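Local coordinates for protein putative sugar ABC transporter (Yersinia enterocolitica subsp. enterocolitica 8081, PDB 5ULB) that probably binds methylthioribose-like sugars for an ABC transporter, and holds both anomers of 5-methylseleno-ribofuranose in its pocket, at residues A[207-218]-A[232-243]. Numbering follows the deposited sequence.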
ATOM      1  N   ASP A 207      24.821   9.239   4.590  1.00 10.90           N
ATOM      2  CA  ASP A 207      24.897   7.914   5.220  1.00 12.32           C
ATOM      3  C   ASP A 207      23.798   6.942   4.835  1.00 11.05           C
ATOM      4  O   ASP A 207      24.042   5.723   4.699  1.00 11.45           O
ATOM      5  CB  ASP A 207      24.882   8.104   6.757  1.00 13.57           C
ATOM      6  CG  ASP A 207      26.070   8.926   7.234  1.00 14.68           C
ATOM      7  OD1 ASP A 207      27.172   8.479   6.912  1.00 20.75           O
ATOM      8  OD2 ASP A 207      25.878  10.043   7.785  1.00 17.15           O
ATOM      9  N   ALA A 208      22.543   7.460   4.669  1.00 10.67           N
ATOM     10  CA  ALA A 208      21.443   6.583   4.479  1.00  9.68           C
ATOM     11  C   ALA A 208      20.327   7.321   3.757  1.00  9.29           C
ATOM     12  O   ALA A 208      20.255   8.543   3.776  1.00 10.12           O
ATOM     13  CB  ALA A 208      20.974   5.988   5.835  1.00 11.36           C
ATOM     14  N   ILE A 209      19.397   6.503   3.216  1.00  8.95           N
ATOM     15  CA  ILE A 209      18.181   6.994   2.582  1.00  8.88           C
ATOM     16  C   ILE A 209      16.977   6.270   3.169  1.00  9.29           C
ATOM     17  O   ILE A 209      17.001   5.034   3.254  1.00 10.18           O
ATOM     18  CB  ILE A 209      18.268   6.862   1.031  1.00 10.16           C
ATOM     19  CG1 ILE A 209      19.435   7.630   0.501  1.00 11.21           C
ATOM     20  CG2 ILE A 209      16.954   7.201   0.380  1.00 11.02           C
ATOM     21  CD1 ILE A 209      19.683   7.452  -0.987  1.00 12.66           C
ATOM     22  N   TRP A 210      15.962   7.046   3.539  1.00  9.21           N
ATOM     23  CA  TRP A 210      14.691   6.451   3.993  1.00  9.24           C
ATOM     24  C   TRP A 210      13.656   6.636   2.916  1.00  9.19           C
ATOM     25  O   TRP A 210      13.283   7.768   2.596  1.00 10.27           O
ATOM     26  CB  TRP A 210      14.232   7.106   5.269  1.00 10.78           C
ATOM     27  CG  TRP A 210      12.941   6.577   5.850  1.00 10.28           C
ATOM     28  CD1 TRP A 210      12.630   5.248   6.010  1.00 10.67           C
ATOM     29  CD2 TRP A 210      11.797   7.318   6.217  1.00  9.15           C
ATOM     30  NE1 TRP A 210      11.374   5.136   6.528  1.00 10.60           N
ATOM     31  CE2 TRP A 210      10.853   6.385   6.652  1.00  9.80           C
ATOM     32  CE3 TRP A 210      11.473   8.660   6.280  1.00  9.78           C
ATOM     33  CZ2 TRP A 210       9.579   6.766   7.135  1.00 10.53           C
ATOM     34  CZ3 TRP A 210      10.278   9.021   6.739  1.00 11.00           C
ATOM     35  CH2 TRP A 210       9.328   8.068   7.148  1.00  9.82           C
ATOM     36  N   GLY A 211      13.203   5.473   2.367  1.00  8.55           N
ATOM     37  CA  GLY A 211      12.189   5.541   1.333  1.00  9.70           C
ATOM     38  C   GLY A 211      10.824   5.157   1.896  1.00 10.56           C
ATOM     39  O   GLY A 211      10.600   4.054   2.388  1.00 10.60           O
ATOM     40  N   THR A 212       9.857   6.129   1.742  1.00  8.82           N
ATOM     41  CA  THR A 212       8.536   5.945   2.338  1.00  8.69           C
ATOM     42  C   THR A 212       7.564   5.187   1.478  1.00  9.59           C
ATOM     43  O   THR A 212       6.505   4.844   1.910  1.00 10.65           O
ATOM     44  CB  THR A 212       7.936   7.277   2.709  1.00 10.24           C
ATOM     45  OG1 THR A 212       7.684   8.067   1.543  1.00 10.15           O
ATOM     46  CG2 THR A 212       8.790   8.028   3.699  1.00 11.38           C
ATOM     47  N   TRP A 213       8.020   4.812   0.267  1.00  9.00           N
ATOM     48  CA  TRP A 213       7.246   4.018  -0.680  1.00  8.45           C
ATOM     49  C   TRP A 213       8.251   3.271  -1.534  1.00  8.31           C
ATOM     50  O   TRP A 213       9.225   3.879  -1.972  1.00  9.84           O
ATOM     51  CB  TRP A 213       6.411   4.924  -1.594  1.00 10.09           C
ATOM     52  CG  TRP A 213       5.640   4.377  -2.750  1.00  8.75           C
ATOM     53  CD1 TRP A 213       5.123   3.164  -2.982  1.00  9.86           C
ATOM     54  CD2 TRP A 213       5.103   5.249  -3.785  1.00  9.69           C
ATOM     55  NE1 TRP A 213       4.332   3.186  -4.164  1.00 10.42           N
ATOM     56  CE2 TRP A 213       4.305   4.457  -4.644  1.00  9.83           C
ATOM     57  CE3 TRP A 213       5.342   6.575  -4.115  1.00 10.97           C
ATOM     58  CZ2 TRP A 213       3.678   5.048  -5.758  1.00  9.99           C
ATOM     59  CZ3 TRP A 213       4.673   7.147  -5.204  1.00 11.99           C
ATOM     60  CH2 TRP A 213       3.874   6.326  -5.999  1.00 12.06           C
ATOM     61  N   ASP A 214       8.066   2.004  -1.765  1.00  8.44           N
ATOM     62  CA  ASP A 214       9.107   1.247  -2.456  1.00  8.64           C
ATOM     63  C   ASP A 214       9.266   1.659  -3.928  1.00  9.89           C
ATOM     64  O   ASP A 214      10.328   1.395  -4.504  1.00 10.59           O
ATOM     65  CB  ASP A 214       8.997  -0.262  -2.352  1.00 10.19           C
ATOM     66  CG  ASP A 214       7.757  -0.916  -2.959  1.00 10.38           C
ATOM     67  OD1 ASP A 214       6.824  -0.179  -3.281  1.00 11.32           O
ATOM     68  OD2 ASP A 214       7.845  -2.196  -3.076  1.00 14.26           O
ATOM     69  N   ALA A 215       8.264   2.362  -4.518  1.00  9.18           N
ATOM     70  CA  ALA A 215       8.513   2.941  -5.840  1.00  9.52           C
ATOM     71  C   ALA A 215       9.633   3.920  -5.809  1.00  9.16           C
ATOM     72  O   ALA A 215      10.444   3.997  -6.757  1.00 10.81           O
ATOM     73  CB  ALA A 215       7.214   3.592  -6.360  1.00 10.53           C
ATOM     74  N   PHE A 216       9.718   4.734  -4.771  1.00  8.79           N
ATOM     75  CA  PHE A 216      10.836   5.620  -4.586  1.00  8.68           C
ATOM     76  C   PHE A 216      12.115   4.842  -4.314  1.00  9.01           C
ATOM     77  O   PHE A 216      13.147   5.145  -4.943  1.00  9.19           O
ATOM     78  CB  PHE A 216      10.596   6.599  -3.407  1.00  9.30           C
ATOM     79  CG  PHE A 216       9.443   7.566  -3.536  1.00  9.16           C
ATOM     80  CD1 PHE A 216       9.089   8.147  -4.739  1.00 10.18           C
ATOM     81  CD2 PHE A 216       8.706   7.960  -2.410  1.00  9.91           C
ATOM     82  CE1 PHE A 216       8.090   9.096  -4.806  1.00 10.67           C
ATOM     83  CE2 PHE A 216       7.713   8.890  -2.468  1.00 10.59           C
ATOM     84  CZ  PHE A 216       7.415   9.460  -3.671  1.00 11.55           C
ATOM     85  N   THR A 217      12.089   3.887  -3.420  1.00  8.32           N
ATOM     86  CA  THR A 217      13.288   3.190  -3.043  1.00  8.96           C
ATOM     87  C   THR A 217      13.868   2.441  -4.239  1.00  9.01           C
ATOM     88  O   THR A 217      15.090   2.409  -4.376  1.00  9.78           O
ATOM     89  CB  THR A 217      12.989   2.218  -1.913  1.00  9.37           C
ATOM     90  OG1 THR A 217      12.250   2.928  -0.901  1.00 10.40           O
ATOM     91  CG2 THR A 217      14.264   1.660  -1.309  1.00 11.60           C
ATOM     92  N   GLN A 218      13.012   1.894  -5.119  1.00  8.47           N
ATOM     93  CA  GLN A 218      13.541   1.257  -6.307  1.00  8.49           C
ATOM     94  C   GLN A 218      14.351   2.222  -7.145  1.00  8.53           C
ATOM     95  O   GLN A 218      15.404   1.830  -7.726  1.00 10.83           O
ATOM     96  CB  GLN A 218      12.379   0.683  -7.109  1.00 10.39           C
ATOM     97  CG  GLN A 218      11.728  -0.548  -6.523  1.00 10.37           C
ATOM     98  CD  GLN A 218      10.330  -0.827  -7.041  1.00 12.47           C
ATOM     99  OE1 GLN A 218       9.811  -0.092  -7.949  1.00 14.43           O
ATOM    100  NE2 GLN A 218       9.684  -1.828  -6.473  1.00 15.90           N
ATOM    101  N   ILE A 232      25.929   3.972   0.727  1.00 10.98           N
ATOM    102  CA  ILE A 232      24.691   4.514   1.337  1.00 10.37           C
ATOM    103  C   ILE A 232      23.750   3.420   1.529  1.00 11.59           C
ATOM    104  O   ILE A 232      23.416   2.679   0.632  1.00 13.41           O
ATOM    105  CB  ILE A 232      24.126   5.625   0.405  1.00 10.58           C
ATOM    106  CG1 ILE A 232      25.126   6.736   0.206  1.00 11.08           C
ATOM    107  CG2 ILE A 232      22.791   6.079   0.917  1.00 11.05           C
ATOM    108  CD1 ILE A 232      24.702   7.764  -0.869  1.00 12.20           C
ATOM    109  N   LYS A 233      23.163   3.312   2.753  1.00 11.07           N
ATOM    110  CA  LYS A 233      22.218   2.265   3.075  1.00 11.33           C
ATOM    111  C   LYS A 233      20.762   2.696   2.915  1.00 11.12           C
ATOM    112  O   LYS A 233      20.431   3.831   3.231  1.00 11.65           O
ATOM    113  CB  LYS A 233      22.505   1.751   4.502  1.00 14.64           C
ATOM    114  CG  LYS A 233      23.919   1.150   4.623  1.00 16.54           C
ATOM    115  CD  LYS A 233      24.338   0.211   3.447  1.00 26.83           C
ATOM    116  CE  LYS A 233      25.783  -0.301   3.539  1.00 38.18           C
ATOM    117  NZ  LYS A 233      26.377  -0.826   2.214  1.00 40.74           N
ATOM    118  N   LEU A 234      19.939   1.781   2.423  1.00 10.24           N
ATOM    119  CA  LEU A 234      18.552   2.056   2.141  1.00 10.71           C
ATOM    120  C   LEU A 234      17.583   1.338   3.122  1.00  9.56           C
ATOM    121  O   LEU A 234      17.779   0.137   3.380  1.00 11.01           O
ATOM    122  CB  LEU A 234      18.064   1.578   0.752  1.00 15.11           C
ATOM    123  CG  LEU A 234      18.664   2.100  -0.436  1.00 16.49           C
ATOM    124  CD1 LEU A 234      18.230   1.334  -1.697  1.00 16.59           C
ATOM    125  CD2 LEU A 234      18.287   3.581  -0.556  1.00 22.13           C
ATOM    126  N   TYR A 235      16.598   2.078   3.602  1.00  9.32           N
ATOM    127  CA  TYR A 235      15.586   1.566   4.542  1.00  9.21           C
ATOM    128  C   TYR A 235      14.259   1.949   3.941  1.00  8.64           C
ATOM    129  O   TYR A 235      14.000   3.114   3.717  1.00 11.91           O
ATOM    130  CB  TYR A 235      15.803   2.254   5.894  1.00 10.71           C
ATOM    131  CG  TYR A 235      17.144   1.950   6.529  1.00 10.41           C
ATOM    132  CD1 TYR A 235      18.279   2.595   6.109  1.00 10.99           C
ATOM    133  CD2 TYR A 235      17.297   0.940   7.469  1.00 11.11           C
ATOM    134  CE1 TYR A 235      19.524   2.266   6.633  1.00 14.10           C
ATOM    135  CE2 TYR A 235      18.516   0.601   7.987  1.00 13.33           C
ATOM    136  CZ  TYR A 235      19.611   1.292   7.577  1.00 14.74           C
ATOM    137  OH  TYR A 235      20.850   0.954   8.045  1.00 19.03           O
ATOM    138  N   SER A 236      13.379   0.935   3.725  1.00  9.06           N
ATOM    139  CA  SER A 236      12.121   1.173   3.023  1.00  8.84           C
ATOM    140  C   SER A 236      10.904   0.693   3.752  1.00  9.54           C
ATOM    141  O   SER A 236      10.907  -0.262   4.518  1.00  9.77           O
ATOM    142  CB  SER A 236      12.237   0.451   1.623  1.00 10.51           C
ATOM    143  OG  SER A 236      11.265   0.921   0.686  1.00 11.48           O
ATOM    144  N   ILE A 237       9.801   1.282   3.313  1.00  8.70           N
ATOM    145  CA  ILE A 237       8.435   0.792   3.499  1.00  8.75           C
ATOM    146  C   ILE A 237       7.997   0.104   2.192  1.00  8.62           C
ATOM    147  O   ILE A 237       8.467   0.507   1.084  1.00 10.45           O
ATOM    148  CB  ILE A 237       7.534   1.956   3.900  1.00  8.74           C
ATOM    149  CG1 ILE A 237       7.969   2.484   5.309  1.00  9.78           C
ATOM    150  CG2 ILE A 237       6.066   1.571   3.923  1.00 10.19           C
ATOM    151  CD1 ILE A 237       7.326   3.731   5.770  1.00 10.74           C
ATOM    152  N   ASP A 238       7.177  -0.883   2.324  1.00  8.98           N
ATOM    153  CA  ASP A 238       6.586  -1.677   1.252  1.00  9.24           C
ATOM    154  C   ASP A 238       7.435  -2.834   0.746  1.00  9.56           C
ATOM    155  O   ASP A 238       8.638  -2.811   0.957  1.00 12.00           O
ATOM    156  CB  ASP A 238       6.076  -0.885   0.039  1.00  9.63           C
ATOM    157  CG  ASP A 238       5.188   0.262   0.349  1.00  9.51           C
ATOM    158  OD1 ASP A 238       4.248   0.100   1.200  1.00 11.00           O
ATOM    159  OD2 ASP A 238       5.385   1.363  -0.286  1.00 11.69           O
ATOM    160  N   ILE A 239       6.817  -3.788   0.063  1.00  9.53           N
ATOM    161  CA  ILE A 239       7.563  -4.854  -0.552  1.00  9.92           C
ATOM    162  C   ILE A 239       6.907  -5.237  -1.852  1.00 10.58           C
ATOM    163  O   ILE A 239       5.727  -5.014  -2.094  1.00 11.46           O
ATOM    164  CB  ILE A 239       7.605  -6.141   0.370  1.00 11.61           C
ATOM    165  CG1 ILE A 239       8.710  -7.106   0.046  1.00 13.30           C
ATOM    166  CG2 ILE A 239       6.254  -6.818   0.475  1.00 13.65           C
ATOM    167  CD1 ILE A 239      10.091  -6.522   0.230  1.00 14.18           C
ATOM    168  N   SER A 240       7.702  -5.801  -2.759  1.00  9.23           N
ATOM    169  CA  SER A 240       7.284  -6.260  -4.060  1.00 10.61           C
ATOM    170  C   SER A 240       8.299  -7.291  -4.513  1.00 11.07           C
ATOM    171  O   SER A 240       9.399  -7.394  -3.947  1.00 11.42           O
ATOM    172  CB  SER A 240       7.154  -5.065  -5.064  1.00 11.55           C
ATOM    173  OG  SER A 240       8.459  -4.622  -5.379  1.00 15.97           O
ATOM    174  N   ASN A 241       8.011  -8.000  -5.619  1.00 11.38           N
ATOM    175  CA  ASN A 241       8.946  -8.983  -6.121  1.00 12.84           C
ATOM    176  C   ASN A 241      10.246  -8.314  -6.466  1.00 12.90           C
ATOM    177  O   ASN A 241      11.328  -8.901  -6.186  1.00 14.26           O
ATOM    178  CB  ASN A 241       8.386  -9.702  -7.336  1.00 14.89           C
ATOM    179  CG  ASN A 241       7.235 -10.616  -7.032  1.00 16.92           C
ATOM    180  OD1 ASN A 241       6.946 -11.001  -5.857  1.00 20.61           O
ATOM    181  ND2 ASN A 241       6.540 -11.023  -8.110  1.00 22.90           N
ATOM    182  N   GLN A 242      10.233  -7.174  -7.108  1.00 12.03           N
ATOM    183  CA  GLN A 242      11.447  -6.445  -7.458  0.53 13.72           C
ATOM    184  C   GLN A 242      12.313  -6.171  -6.245  1.00 12.41           C
ATOM    185  O   GLN A 242      13.502  -6.390  -6.264  1.00 13.61           O
ATOM    186  CB  GLN A 242      11.110  -5.125  -8.205  0.53 17.53           C
ATOM    187  CG  GLN A 242      12.351  -4.348  -8.664  0.53 21.71           C
ATOM    188  CD  GLN A 242      12.112  -2.958  -9.324  0.53 23.91           C
ATOM    189  OE1 GLN A 242      10.993  -2.590  -9.559  0.53 30.39           O
ATOM    190  NE2 GLN A 242      13.164  -2.222  -9.599  0.53 21.04           N
ATOM    191  N   ASP A 243      11.688  -5.701  -5.182  1.00 12.48           N
ATOM    192  CA  ASP A 243      12.505  -5.324  -4.002  1.00 11.54           C
ATOM    193  C   ASP A 243      13.238  -6.522  -3.466  1.00 10.63           C
ATOM    194  O   ASP A 243      14.378  -6.404  -3.009  1.00 12.20           O
ATOM    195  CB  ASP A 243      11.565  -4.776  -2.842  1.00 11.37           C
ATOM    196  CG  ASP A 243      10.719  -3.681  -3.195  1.00 12.82           C
ATOM    197  OD1 ASP A 243      10.867  -2.998  -4.214  1.00 13.87           O
ATOM    198  OD2 ASP A 243       9.748  -3.426  -2.375  1.00 14.99           O
TER
HETATM  199  O   HOH W   1       4.745  -2.491  -2.829  1.00 12.40           O
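Strands 208-211 and 233-237 run parallel, their axes 4.8 Å apart and 18° from parallel, and I209 and G211 of the first exchange backbone hydrogen bonds with K233, Y235 and I237 of the second. With helix 214-226 between them they form a beta-alpha-beta unit of the periplasmic binding protein fold, and the strand ends lead into the sugar pocket, to which T212, W213 and D238 belong. On the sheet face under that helix, I209 and L234 run alongside each other, CD2 of L234 packing on CB of I209 at 3.6 Å. The other face carries W210 and Y235; their polar ends turn to S131 and D138. G211 leaves room for T217, whose OG1 lies 2.7 Å from OG of S236 and may donate to it, although O of W213 competes for the same proton. OG of S236 itself donates to O of I237, the torsion about CA-CB having swung it to the side of its own carbonyl carbon, near that next residue.

At the pocket end, D238 splits its carboxylate between two tasks. OD2 takes the backbone N of D214 at 3.1 Å through the anti lone pair, and meets the W213 ring at its edge, 3.3 Å from CD1, with the two planes almost perpendicular. OD1 faces O2 of the bound sugar. The bond from D214 N probably helps to hold the carboxylate that faces the sugar. Farther along, the carboxylates of D214 and D243 meet at a doubtful spacing. Q218 reaches the same D243: NE2 of Q218 donates to OD2 of D32 in helix 32-48 and also, in a straight bond of 2.8 Å with 165° at the hydrogen, to OD1 of D243, arriving on the syn side 23° out of the carboxylate plane.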